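Local structure of geranylgeranyl pyrophosphate synthase (Corynebacterium glutamicum, 3LK5) at residues A[66-71]-A[362-367]; A[98-103]-A[178-183]; A[108-113]-A[143-148]; A[228-233]-A[237-242]; A[291-296]-A[302-307]. The protein probably catalyses magnesium-dependent head-to-tail joining of isopentenyl diphosphate to an allylic diphosphate, lengthening chains in isoprenoid biosynthesis. All coordinates share one frame; numbering follows the deposited sequence. Where two conformers were deposited one is given.

Interaction 1: residues A[66-71]-A[362-367]; sequences RPLYAW and RALAIR
Leu364 carries this contact almost alone on the side of helix 355-369, and its different atoms have different partners. CB comes first: it rests against the phenol end of Tyr69, with Tyr69 OH 3.6 Å from Leu364 CB. Further out, methyl CD1 lies over one face of the Tyr69 ring as a CH-pi contact. It stands 3.9 Å from the ring centroid, 25° off the ring normal, so it is shifted toward the rim, and its nearest ring atom is Tyr69 CE2. The other methyl turns to Leu68, where the two side chains reach toward each other tip to tip and Leu364 CD2 meets Leu68 CD2 at 3.7 Å. The chi1 of Leu364, -100°, falls between staggered values and brings the forked end between Tyr69 and Leu68; CD1 lies mainly on the ring, CD2 on Leu68.

One residue on, Ala365 adds little. Its N is 3.9 Å from Tyr69 OH, too far for a hydrogen bond; the hydroxyl is instead hydrogen-bonded to Tyr245 OH.

The two segment axes run close to antiparallel, at 154°, and approach no nearer than 12.2 Å, a wide gap spanned by long side chains. This is buried packing of the all-helical prenyl synthase fold, away from the metal-binding aspartates. Leu16 and Leu18 of a loop touch Leu68 and Leu364 respectively, helix 21-43 reaches Leu68 through Phe21, and helix 205-231 packs on Tyr69 through Ile221, Pro224 and Leu225.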
# COMPACT_ATOMS: atom_id res chain seq x y z
N ARG A 66 -0.37 0.32 18.96
CA ARG A 66 -1.45 0.93 18.17
C ARG A 66 -2.77 0.19 18.36
O ARG A 66 -3.76 0.83 18.68
CB ARG A 66 -1.05 1.15 16.68
CG ARG A 66 0.12 2.12 16.53
CD ARG A 66 0.72 2.16 15.11
NE ARG A 66 1.96 2.95 15.17
CZ ARG A 66 3.13 2.50 15.61
NH1 ARG A 66 3.27 1.25 16.01
NH2 ARG A 66 4.18 3.31 15.64
N PRO A 67 -2.80 -1.16 18.23
CA PRO A 67 -4.04 -1.87 18.58
C PRO A 67 -4.42 -1.64 20.03
O PRO A 67 -5.60 -1.55 20.36
CB PRO A 67 -3.67 -3.36 18.41
CG PRO A 67 -2.56 -3.37 17.42
CD PRO A 67 -1.79 -2.07 17.66
N LEU A 68 -3.43 -1.54 20.90
CA LEU A 68 -3.75 -1.27 22.33
C LEU A 68 -4.50 0.06 22.52
O LEU A 68 -5.48 0.14 23.26
CB LEU A 68 -2.46 -1.28 23.14
CG LEU A 68 -2.61 -1.16 24.68
CD1 LEU A 68 -3.69 -2.09 25.33
CD2 LEU A 68 -1.23 -1.38 25.28
N TYR A 69 -4.06 1.11 21.83
CA TYR A 69 -4.75 2.39 21.88
C TYR A 69 -6.11 2.35 21.22
O TYR A 69 -7.03 2.99 21.72
CB TYR A 69 -3.88 3.55 21.34
CG TYR A 69 -3.00 4.17 22.41
CD1 TYR A 69 -1.62 4.18 22.28
CD2 TYR A 69 -3.58 4.75 23.56
CE1 TYR A 69 -0.81 4.76 23.26
CE2 TYR A 69 -2.80 5.34 24.53
CZ TYR A 69 -1.41 5.35 24.37
OH TYR A 69 -0.63 5.94 25.33
N ALA A 70 -6.26 1.64 20.09
CA ALA A 70 -7.58 1.49 19.50
C ALA A 70 -8.55 0.82 20.49
O ALA A 70 -9.71 1.25 20.66
CB ALA A 70 -7.49 0.68 18.18
N TRP A 71 -8.08 -0.25 21.13
CA TRP A 71 -8.88 -0.94 22.13
C TRP A 71 -9.26 -0.04 23.30
O TRP A 71 -10.40 -0.03 23.73
CB TRP A 71 -8.14 -2.21 22.59
CG TRP A 71 -8.84 -3.03 23.66
CD1 TRP A 71 -8.32 -3.36 24.89
CD2 TRP A 71 -10.12 -3.68 23.58
NE1 TRP A 71 -9.22 -4.12 25.59
CE2 TRP A 71 -10.32 -4.34 24.81
CE3 TRP A 71 -11.11 -3.75 22.60
CZ2 TRP A 71 -11.50 -5.06 25.10
CZ3 TRP A 71 -12.28 -4.46 22.87
CH2 TRP A 71 -12.46 -5.11 24.12
N ARG A 362 -3.58 6.66 31.64
CA ARG A 362 -2.51 7.38 32.36
C ARG A 362 -1.24 6.56 32.42
O ARG A 362 -0.14 7.06 32.14
CB ARG A 362 -2.97 7.77 33.78
CG ARG A 362 -4.13 8.78 33.79
CD ARG A 362 -4.56 9.12 35.25
NE ARG A 362 -3.41 9.57 36.04
CZ ARG A 362 -2.98 10.84 36.09
NH1 ARG A 362 -3.63 11.80 35.42
NH2 ARG A 362 -1.92 11.16 36.83
N ALA A 363 -1.38 5.29 32.79
CA ALA A 363 -0.22 4.39 32.87
C ALA A 363 0.47 4.21 31.53
O ALA A 363 1.72 4.19 31.46
CB ALA A 363 -0.64 3.02 33.46
N LEU A 364 -0.31 4.06 30.45
CA LEU A 364 0.26 3.92 29.12
C LEU A 364 1.07 5.14 28.71
O LEU A 364 2.13 5.01 28.09
CB LEU A 364 -0.82 3.69 28.07
CG LEU A 364 -1.08 2.30 27.56
CD1 LEU A 364 -2.19 2.42 26.54
CD2 LEU A 364 0.17 1.70 26.89
N ALA A 365 0.57 6.32 29.06
CA ALA A 365 1.23 7.57 28.74
C ALA A 365 2.55 7.66 29.49
O ALA A 365 3.58 8.01 28.92
CB ALA A 365 0.32 8.79 29.13
N ILE A 366 2.51 7.32 30.77
CA ILE A 366 3.70 7.39 31.61
C ILE A 366 4.78 6.41 31.17
O ILE A 366 5.94 6.79 31.05
CB ILE A 366 3.30 7.32 33.12
CG1 ILE A 366 2.54 8.62 33.48
CG2 ILE A 366 4.53 7.11 33.98
CD1 ILE A 366 1.58 8.51 34.70
N ARG A 367 4.39 5.16 30.86
CA ARG A 367 5.32 4.22 30.23
C ARG A 367 5.89 4.78 28.91
O ARG A 367 7.10 4.69 28.70
CB ARG A 367 4.68 2.83 30.00
CG ARG A 367 4.13 2.16 31.26
CD ARG A 367 4.23 0.63 31.19
NE ARG A 367 3.16 -0.05 31.93
CZ ARG A 367 2.91 0.12 33.23
NH1 ARG A 367 3.63 0.95 33.95
NH2 ARG A 367 1.91 -0.55 33.79

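Interaction 2: residues A[98-103]-A[178-183]; sequences EFIQAC and DAWRGM
Ile100 points its CD1 methyl into a corner formed by Trp180 and selenomethionine Met183, which sit three residues apart on helix 170-199. Against the indole, the isoleucine comes in obliquely over a face: CD1 stands 3.9 Å from Trp180 CH2, above the far end of the six-membered ring. Against Met183 the meeting is tip to tip, methyl to methyl. The two methyls, Ile100 CD1 and Met183 CE, are modelled 3.3 Å apart, tighter than usual carbon contact, and so close a spacing is doubtful.

Met183 CE also lies 3.5 Å above the plane of the Trp180 ring, toward its rim and on the same side as Ile100 CD1, so the two methyls share one face of the indole. The shape of the Met183 side chain explains this. It runs straight out through chi1 and chi2, then bends at chi3 (66°), which turns CE back over the tryptophan. Ile100 reaches the spot with CG1 beside its N (chi1 -60°) and CD1 fully extended beyond.

Around this group, helix 144-164 contributes Ala159 against Ile100 and Leu163 against Trp180, while Tyr219 of helix 205-231 also touches Ile100. The side chain of Ile100 is about 10 Å from that of Asp108, a residue of the magnesium site, which is empty in this chain.

Everything that crosses between the segments is apolar, resting on dispersion and burial. Trp180 NE1, in the five-membered ring, is hydrogen-bonded to Glu160 OE1, so the indole's polar atom is paired away from the hydrocarbon end that meets Ile100.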
# COMPACT_ATOMS: atom_id res chain seq x y z
N GLU A 98 -1.57 -3.48 13.02
CA GLU A 98 -0.25 -4.11 12.91
C GLU A 98 0.19 -4.33 11.46
O GLU A 98 1.39 -4.33 11.17
CB GLU A 98 -0.25 -5.47 13.62
CG GLU A 98 -0.34 -5.30 15.13
CD GLU A 98 0.82 -4.41 15.67
OE1 GLU A 98 2.01 -4.74 15.46
OE2 GLU A 98 0.55 -3.35 16.21
N PHE A 99 -0.77 -4.54 10.56
CA PHE A 99 -0.37 -4.66 9.14
C PHE A 99 0.07 -3.33 8.54
O PHE A 99 0.98 -3.29 7.70
CB PHE A 99 -1.49 -5.30 8.32
CG PHE A 99 -1.53 -6.78 8.42
CD1 PHE A 99 -0.46 -7.55 7.97
CD2 PHE A 99 -2.66 -7.41 8.89
CE1 PHE A 99 -0.51 -8.94 8.01
CE2 PHE A 99 -2.72 -8.80 8.94
CZ PHE A 99 -1.62 -9.56 8.49
N ILE A 100 -0.56 -2.23 8.95
CA ILE A 100 -0.11 -0.91 8.52
C ILE A 100 1.31 -0.74 9.03
O ILE A 100 2.20 -0.32 8.28
CB ILE A 100 -0.99 0.22 9.06
CG1 ILE A 100 -2.42 0.02 8.55
CG2 ILE A 100 -0.44 1.61 8.56
CD1 ILE A 100 -3.37 1.14 8.96
N GLN A 101 1.52 -1.07 10.30
CA GLN A 101 2.86 -0.89 10.87
C GLN A 101 3.90 -1.79 10.21
O GLN A 101 5.07 -1.38 10.07
CB GLN A 101 2.81 -1.13 12.39
CG GLN A 101 4.17 -1.12 13.10
CD GLN A 101 4.83 0.24 13.21
OE1 GLN A 101 4.45 1.24 12.55
NE2 GLN A 101 5.87 0.29 14.04
N ALA A 102 3.50 -3.01 9.87
CA ALA A 102 4.43 -3.91 9.18
C ALA A 102 4.87 -3.25 7.87
O ALA A 102 6.07 -3.26 7.55
CB ALA A 102 3.82 -5.25 8.92
N CYS A 103 3.92 -2.71 7.10
CA CYS A 103 4.29 -2.04 5.83
C CYS A 103 5.22 -0.87 6.11
O CYS A 103 6.23 -0.70 5.42
CB CYS A 103 3.05 -1.52 5.09
SG CYS A 103 3.48 -0.71 3.48
N ASP A 178 -13.43 8.62 9.27
CA ASP A 178 -12.63 9.82 9.59
C ASP A 178 -11.27 9.44 10.18
O ASP A 178 -10.22 9.95 9.75
CB ASP A 178 -13.38 10.79 10.53
CG ASP A 178 -14.57 11.49 9.84
OD1 ASP A 178 -14.63 11.51 8.60
OD2 ASP A 178 -15.45 12.05 10.54
N ALA A 179 -11.27 8.55 11.17
CA ALA A 179 -10.03 8.17 11.80
C ALA A 179 -9.14 7.39 10.86
O ALA A 179 -7.93 7.61 10.82
CB ALA A 179 -10.29 7.32 13.08
N TRP A 180 -9.73 6.46 10.11
CA TRP A 180 -8.91 5.59 9.25
C TRP A 180 -8.39 6.34 8.02
O TRP A 180 -7.19 6.16 7.63
CB TRP A 180 -9.78 4.41 8.78
CG TRP A 180 -9.06 3.29 8.04
CD1 TRP A 180 -9.02 3.09 6.69
CD2 TRP A 180 -8.39 2.17 8.64
NE1 TRP A 180 -8.33 1.92 6.40
CE2 TRP A 180 -7.92 1.35 7.58
CE3 TRP A 180 -8.14 1.79 9.98
CZ2 TRP A 180 -7.22 0.13 7.80
CZ3 TRP A 180 -7.45 0.57 10.22
CH2 TRP A 180 -6.99 -0.23 9.13
N ARG A 181 -9.24 7.16 7.41
CA ARG A 181 -8.79 8.02 6.29
C ARG A 181 -7.67 8.98 6.81
O ARG A 181 -6.60 9.08 6.19
CB ARG A 181 -9.96 8.84 5.72
CG ARG A 181 -9.60 9.75 4.50
CD ARG A 181 -10.70 10.88 4.32
NE ARG A 181 -12.02 10.24 4.30
CZ ARG A 181 -12.98 10.51 5.19
NH1 ARG A 181 -12.82 11.46 6.13
NH2 ARG A 181 -14.09 9.86 5.10
N GLY A 182 -7.93 9.62 7.96
CA GLY A 182 -6.93 10.58 8.53
C GLY A 182 -5.60 9.89 8.80
O GLY A 182 -4.55 10.33 8.32
N MSE A 183 -5.63 8.76 9.51
CA MSE A 183 -4.43 8.10 9.95
C MSE A 183 -3.50 7.74 8.80
O MSE A 183 -2.29 7.96 8.89
CB MSE A 183 -4.80 6.79 10.66
CG MSE A 183 -3.58 6.04 11.10
SE MSE A 183 -4.22 4.40 12.03
CE MSE A 183 -5.04 3.52 10.49

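Interaction 3: residues A[108-113]-A[143-148]; sequences DDIIDS and FGVSVS
Ile110 meets Ser148 and Val145 across the gap between helix 87-111 and helix 144-164. The closest approach is through its CD1 methyl, which lies 3.7 Å from Ser148 CB, with Ile110 CG1 nearly as close to the same carbon. Its branch methyl crosses obliquely to the valine, CG2 of Ile110 standing 4.0 Å from Val145 CG1. Chi1 and chi2 of Ile110, -61° and -47°, fold CD1 back toward Ser148, where it also grazes Val145 CG2, while CG2 faces Val145 CG1.

Behind this first shell, the serine hydroxyl is turned back into its own helix. Ser148 OG donates to Gly144 O at 2.6 Å, and Ser148 N donates to the same oxygen at 2.9 Å from the opposite face of the carbonyl plane. Gly144 O is thus gripped twice by one residue; the OG bond fixes the turn of the hydroxyl, and CB presents a carbon surface to Ile110. On the other helix, Ser113 OG reaches back to Asp109 O (3.2 Å) just beyond the last turn.

Residues 108 to 112 read Asp-Asp-Ile-Ile-Asp, the first aspartate-rich DDxxD motif of trans-prenyltransferases, and Asp108 and Asp112 are magnesium ligands, though no metal is bound here. Ile110 lies within the motif but takes the side away from those two carboxylates.

The contact sits toward the surface, where residues 114-142 are not modelled. Helix 170-199 flanks the metal-binding side, with Ile195 on Ile111 and Glu198 on Asp112, and the second subunit packs close by, its Ile149 on Ile110 and its Ser146 on Ile111.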
# COMPACT_ATOMS: atom_id res chain seq x y z
N ASP A 108 10.16 1.56 5.38
CA ASP A 108 11.15 2.46 6.04
C ASP A 108 12.55 1.83 6.08
O ASP A 108 13.56 2.55 5.96
CB ASP A 108 10.73 2.88 7.46
CG ASP A 108 9.57 3.91 7.48
OD1 ASP A 108 9.28 4.53 6.43
OD2 ASP A 108 8.94 4.10 8.55
N ASP A 109 12.62 0.51 6.23
CA ASP A 109 13.88 -0.24 6.17
C ASP A 109 14.60 -0.08 4.81
O ASP A 109 15.82 0.06 4.76
CB ASP A 109 13.65 -1.72 6.52
CG ASP A 109 14.89 -2.58 6.31
OD1 ASP A 109 14.84 -3.50 5.45
OD2 ASP A 109 15.92 -2.34 6.97
N ILE A 110 13.83 -0.09 3.72
CA ILE A 110 14.37 0.10 2.36
C ILE A 110 14.81 1.54 2.16
O ILE A 110 15.86 1.81 1.56
CB ILE A 110 13.34 -0.29 1.26
CG1 ILE A 110 12.95 -1.76 1.37
CG2 ILE A 110 13.89 0.01 -0.13
CD1 ILE A 110 14.17 -2.72 1.55
N ILE A 111 13.99 2.45 2.68
CA ILE A 111 14.22 3.89 2.64
C ILE A 111 15.50 4.29 3.42
O ILE A 111 16.29 5.10 2.94
CB ILE A 111 12.97 4.65 3.17
CG1 ILE A 111 11.84 4.60 2.12
CG2 ILE A 111 13.32 6.07 3.57
CD1 ILE A 111 10.45 4.91 2.67
N ASP A 112 15.68 3.71 4.60
CA ASP A 112 16.85 3.96 5.46
C ASP A 112 18.06 3.05 5.13
O ASP A 112 18.93 2.83 5.99
CB ASP A 112 16.49 3.80 6.94
CG ASP A 112 15.49 4.85 7.43
OD1 ASP A 112 15.30 5.90 6.77
OD2 ASP A 112 14.89 4.61 8.50
N SER A 113 18.10 2.53 3.91
CA SER A 113 19.26 1.76 3.45
C SER A 113 19.39 1.80 1.92
O SER A 113 20.41 2.23 1.40
CB SER A 113 19.20 0.31 3.96
OG SER A 113 18.44 -0.52 3.09
N PHE A 143 15.60 -9.37 -6.10
CA PHE A 143 16.12 -8.61 -4.96
C PHE A 143 15.31 -8.83 -3.68
O PHE A 143 14.11 -9.15 -3.73
CB PHE A 143 16.15 -7.10 -5.26
CG PHE A 143 17.41 -6.40 -4.80
CD1 PHE A 143 18.19 -5.69 -5.72
CD2 PHE A 143 17.81 -6.44 -3.46
CE1 PHE A 143 19.37 -5.04 -5.31
CE2 PHE A 143 18.98 -5.79 -3.03
CZ PHE A 143 19.76 -5.09 -3.96
N GLY A 144 15.99 -8.67 -2.54
CA GLY A 144 15.35 -8.54 -1.25
C GLY A 144 14.67 -7.18 -1.16
O GLY A 144 13.71 -7.04 -0.41
N VAL A 145 15.18 -6.19 -1.89
CA VAL A 145 14.50 -4.89 -1.98
C VAL A 145 13.17 -5.07 -2.72
O VAL A 145 12.13 -4.54 -2.27
CB VAL A 145 15.37 -3.82 -2.67
CG1 VAL A 145 14.52 -2.61 -3.10
CG2 VAL A 145 16.48 -3.38 -1.73
N SER A 146 13.18 -5.83 -3.80
CA SER A 146 11.94 -6.09 -4.54
C SER A 146 10.92 -6.86 -3.72
O SER A 146 9.74 -6.51 -3.71
CB SER A 146 12.23 -6.86 -5.84
OG SER A 146 13.11 -6.12 -6.65
N VAL A 147 11.36 -7.92 -3.06
CA VAL A 147 10.45 -8.72 -2.23
C VAL A 147 9.93 -7.86 -1.11
O VAL A 147 8.76 -7.96 -0.76
CB VAL A 147 11.10 -10.02 -1.68
CG1 VAL A 147 10.18 -10.74 -0.70
CG2 VAL A 147 11.47 -10.95 -2.85
N SER A 148 10.80 -7.00 -0.55
CA SER A 148 10.41 -6.14 0.58
C SER A 148 9.33 -5.13 0.17
O SER A 148 8.39 -4.88 0.93
CB SER A 148 11.61 -5.35 1.14
OG SER A 148 12.54 -6.21 1.74

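Interaction 4: residues A[228-233]-A[237-242]; sequences GASIAG and QLIDAL
Ser230 O is held by two donors, Gly233 N at 3.0 Å from it and the NE of Arg175, while the hydroxyl of the same serine lies against Ile239 across the contact. That hydroxyl is hydrogen-bonded to His226 O one turn back. With OG beside the backbone N (chi1 -70°), it can follow its own helix and still pass 3.9 Å from Ile239 CD1.

Ala229 carries the contact. Its short CB points at helix 236-263 and is met by three side chains of that helix: Leu242 CD1 is 3.8 Å from Ala229 CB, Ile239 CG1 is at 3.9 Å, and Leu238 CD2 touches it more loosely at 4.4 Å. Because a single methyl fills the place, the backbones can come close, and the CA atoms of Ala229 and Ile239 are 6.6 Å apart.

These are consecutive helices joined by a tight turn. Helix 205-231 closes in a Schellman motif at Gly233, whose positive phi of 81° is one that glycine takes easily. On the far side of the turn, Ser235 OG accepts a bond from Leu238 N at the start of helix 236-263.

The chemistry divides cleanly: polar bonds serve the helix end and the turn, whereas the interface between the segments is hydrocarbon packing, with even the serine hydroxyl satisfied within its own helix. The fit there is consequently one of shape, set by the small alanine.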
# COMPACT_ATOMS: atom_id res chain seq x y z
N GLY A 228 -10.94 3.44 17.62
CA GLY A 228 -11.63 2.63 18.63
C GLY A 228 -12.87 3.33 19.16
O GLY A 228 -13.95 2.72 19.27
N ALA A 229 -12.74 4.63 19.46
CA ALA A 229 -13.90 5.39 19.93
C ALA A 229 -15.03 5.50 18.91
O ALA A 229 -16.21 5.39 19.27
CB ALA A 229 -13.49 6.81 20.47
N SER A 230 -14.68 5.67 17.63
CA SER A 230 -15.68 5.72 16.55
C SER A 230 -16.41 4.39 16.42
O SER A 230 -17.62 4.36 16.23
CB SER A 230 -15.01 6.08 15.21
OG SER A 230 -14.60 7.45 15.27
N ILE A 231 -15.68 3.29 16.57
CA ILE A 231 -16.31 1.94 16.49
C ILE A 231 -17.40 1.81 17.57
O ILE A 231 -18.51 1.30 17.30
CB ILE A 231 -15.27 0.82 16.58
CG1 ILE A 231 -14.39 0.84 15.33
CG2 ILE A 231 -15.95 -0.61 16.75
CD1 ILE A 231 -13.11 -0.00 15.44
N ALA A 232 -17.10 2.36 18.75
CA ALA A 232 -18.01 2.32 19.91
C ALA A 232 -19.10 3.38 19.87
O ALA A 232 -20.01 3.37 20.69
CB ALA A 232 -17.22 2.44 21.22
N GLY A 233 -19.04 4.29 18.89
CA GLY A 233 -20.10 5.30 18.75
C GLY A 233 -19.87 6.44 19.73
O GLY A 233 -20.82 7.11 20.14
N GLN A 237 -17.38 14.95 22.12
CA GLN A 237 -16.66 15.43 23.31
C GLN A 237 -15.62 14.45 23.79
O GLN A 237 -14.50 14.82 24.13
CB GLN A 237 -17.65 15.75 24.46
CG GLN A 237 -18.66 16.81 24.05
CD GLN A 237 -19.66 16.35 22.96
OE1 GLN A 237 -20.24 15.26 23.04
NE2 GLN A 237 -19.86 17.20 21.94
N LEU A 238 -15.99 13.17 23.80
CA LEU A 238 -15.06 12.14 24.20
C LEU A 238 -13.94 12.00 23.16
O LEU A 238 -12.77 11.97 23.51
CB LEU A 238 -15.79 10.79 24.37
CG LEU A 238 -14.73 9.69 24.54
CD1 LEU A 238 -14.24 9.64 25.98
CD2 LEU A 238 -15.25 8.39 24.13
N ILE A 239 -14.31 11.96 21.89
CA ILE A 239 -13.31 11.87 20.83
C ILE A 239 -12.34 13.07 20.90
O ILE A 239 -11.13 12.94 20.68
CB ILE A 239 -13.99 11.78 19.43
CG1 ILE A 239 -14.61 10.38 19.27
CG2 ILE A 239 -12.96 12.02 18.32
CD1 ILE A 239 -15.45 10.16 17.96
N ASP A 240 -12.87 14.26 21.19
CA ASP A 240 -12.00 15.44 21.28
C ASP A 240 -10.95 15.30 22.39
O ASP A 240 -9.75 15.61 22.19
CB ASP A 240 -12.85 16.71 21.50
CG ASP A 240 -12.13 17.95 21.06
OD1 ASP A 240 -11.73 18.74 21.94
OD2 ASP A 240 -11.92 18.11 19.84
N ALA A 241 -11.39 14.83 23.56
CA ALA A 241 -10.47 14.63 24.68
C ALA A 241 -9.39 13.61 24.36
O ALA A 241 -8.22 13.83 24.67
CB ALA A 241 -11.21 14.23 25.93
N LEU A 242 -9.79 12.48 23.73
CA LEU A 242 -8.84 11.44 23.33
C LEU A 242 -7.83 11.91 22.28
O LEU A 242 -6.62 11.57 22.32
CB LEU A 242 -9.62 10.22 22.79
CG LEU A 242 -10.54 9.55 23.82
CD1 LEU A 242 -11.27 8.34 23.15
CD2 LEU A 242 -9.79 9.12 25.09

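Interaction 5: residues A[291-296]-A[302-307]; sequences QRADKQ and TAIRAG
Two consecutive helices of the all-helical prenyl synthase fold, 284-296 and 298-307, are tied together by an end-on salt bridge. The contact lies about 30 Å from the centre of the chain, measured between centres, and is only partly buried, with the charged pair toward solvent and a small apolar pair beneath. The metal-binding aspartates are far from it.

Asp294 and Arg305 form the outer part of the contact. Their side chains cross at about a right angle, yet the carboxylate and guanidinium planes come within 22° of each other, so the two flat groups meet edge on. The arginine is extended from CG to NE, which carries its two terminal nitrogens across to the acid. Beneath, Ala293 CB and Ile304 CD1 meet loosely at 4.5 Å. Ile304 is further packed by Leu286 and Leu290 of helix 284-296 and by His323 and Ile324 of helix 314-326.

The guanidinium has a second acidic partner, since Arg305 NE forms a salt bridge with Glu203. Two carboxylates bound to different nitrogens would be expected to fix the orientation of the guanidinium and balance its charge.

The bidentate bonds are paired one to one. NH1 of Arg305 reaches Asp294 OD2 at 2.9 Å, on the syn side but 24° out of the carboxylate plane, while Arg305 NH2 lies 2.9 Å from Asp294 OD1, using its syn lone pair, with an N-H...O angle of 175°.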
# COMPACT_ATOMS: atom_id res chain seq x y z
N GLN A 291 21.04 24.69 16.73
CA GLN A 291 20.65 26.06 17.11
C GLN A 291 21.55 26.60 18.24
O GLN A 291 22.10 27.72 18.18
CB GLN A 291 19.21 25.99 17.61
CG GLN A 291 18.40 27.25 17.60
CD GLN A 291 16.90 26.94 17.51
OE1 GLN A 291 16.39 26.59 16.44
NE2 GLN A 291 16.19 27.09 18.63
N ARG A 292 21.70 25.80 19.28
CA ARG A 292 22.49 26.20 20.43
C ARG A 292 23.99 26.20 20.17
O ARG A 292 24.69 27.13 20.58
CB ARG A 292 22.17 25.26 21.59
CG ARG A 292 20.78 25.35 22.09
CD ARG A 292 20.54 24.20 23.06
NE ARG A 292 19.40 24.52 23.88
CZ ARG A 292 19.50 25.16 25.03
NH1 ARG A 292 20.68 25.49 25.53
NH2 ARG A 292 18.40 25.44 25.71
N ALA A 293 24.50 25.17 19.50
CA ALA A 293 25.95 25.03 19.30
C ALA A 293 26.50 26.16 18.44
O ALA A 293 27.65 26.61 18.65
CB ALA A 293 26.28 23.70 18.66
N ASP A 294 25.68 26.58 17.46
CA ASP A 294 26.03 27.74 16.62
C ASP A 294 26.33 28.97 17.47
O ASP A 294 27.16 29.79 17.09
CB ASP A 294 24.92 28.04 15.60
CG ASP A 294 25.03 27.20 14.35
OD1 ASP A 294 26.09 26.56 14.13
OD2 ASP A 294 24.04 27.16 13.57
N LYS A 295 25.65 29.09 18.62
CA LYS A 295 25.87 30.19 19.59
C LYS A 295 26.99 29.92 20.62
O LYS A 295 27.56 30.84 21.20
CB LYS A 295 24.57 30.51 20.34
CG LYS A 295 23.40 30.97 19.45
CD LYS A 295 23.30 32.48 19.47
CE LYS A 295 22.47 33.04 18.31
NZ LYS A 295 23.00 34.41 17.94
N GLN A 296 27.32 28.65 20.85
CA GLN A 296 28.27 28.27 21.90
C GLN A 296 29.67 27.83 21.43
O GLN A 296 30.66 28.11 22.09
CB GLN A 296 27.69 27.12 22.70
CG GLN A 296 26.41 27.41 23.42
CD GLN A 296 25.71 26.12 23.80
OE1 GLN A 296 25.76 25.12 23.06
NE2 GLN A 296 25.03 26.14 24.92
N THR A 302 30.16 22.52 13.94
CA THR A 302 30.76 21.98 12.73
C THR A 302 30.94 20.46 12.79
O THR A 302 30.54 19.73 11.85
CB THR A 302 32.11 22.68 12.44
OG1 THR A 302 31.86 24.07 12.19
CG2 THR A 302 32.84 22.05 11.24
N ALA A 303 31.50 19.99 13.91
CA ALA A 303 31.68 18.55 14.20
C ALA A 303 30.35 17.77 14.19
O ALA A 303 30.28 16.69 13.60
CB ALA A 303 32.43 18.36 15.54
N ILE A 304 29.30 18.33 14.79
CA ILE A 304 27.94 17.71 14.69
C ILE A 304 27.42 17.65 13.24
O ILE A 304 26.99 16.59 12.74
CB ILE A 304 26.90 18.41 15.60
CG1 ILE A 304 27.32 18.35 17.09
CG2 ILE A 304 25.51 17.77 15.46
CD1 ILE A 304 26.53 19.31 17.97
N ARG A 305 27.46 18.79 12.55
CA ARG A 305 27.07 18.84 11.13
C ARG A 305 27.82 17.87 10.24
O ARG A 305 27.21 17.20 9.40
CB ARG A 305 27.22 20.25 10.59
CG ARG A 305 25.99 21.05 10.79
CD ARG A 305 26.11 22.43 10.23
NE ARG A 305 24.96 23.16 10.70
CZ ARG A 305 25.00 24.14 11.60
NH1 ARG A 305 23.86 24.70 11.97
NH2 ARG A 305 26.15 24.55 12.11
N ALA A 306 29.13 17.78 10.44
CA ALA A 306 29.98 16.94 9.60
C ALA A 306 29.75 15.47 9.89
O ALA A 306 29.90 14.63 9.01
CB ALA A 306 31.45 17.29 9.80
N GLY A 307 29.37 15.17 11.13
CA GLY A 307 29.32 13.80 11.60
C GLY A 307 27.99 13.07 11.45
O GLY A 307 27.99 11.87 11.20

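In the fold
Interactions 1, 2 and 4 are buried and apolar, their hydroxyl and indole groups bonded to partners beyond the facing segment. Interactions 1 and 2 touch where helices 65-78 and 87-111 lie together, through Pro67 with Glu98 and Arg66 with Gln101. Helix 87-111 serves both interaction 2, in the core, and interaction 3, near the surface at the metal-binding motif; both also touch the second subunit. Interactions 4 and 5 each join consecutive helices across a short turn, but on opposite sides of the chain's centre, 44 Å apart between centres: the buried one is hydrocarbon, the peripheral one chiefly ionic, over a small apolar pair. Interaction 1 closes the longest loop, within which the others are nested.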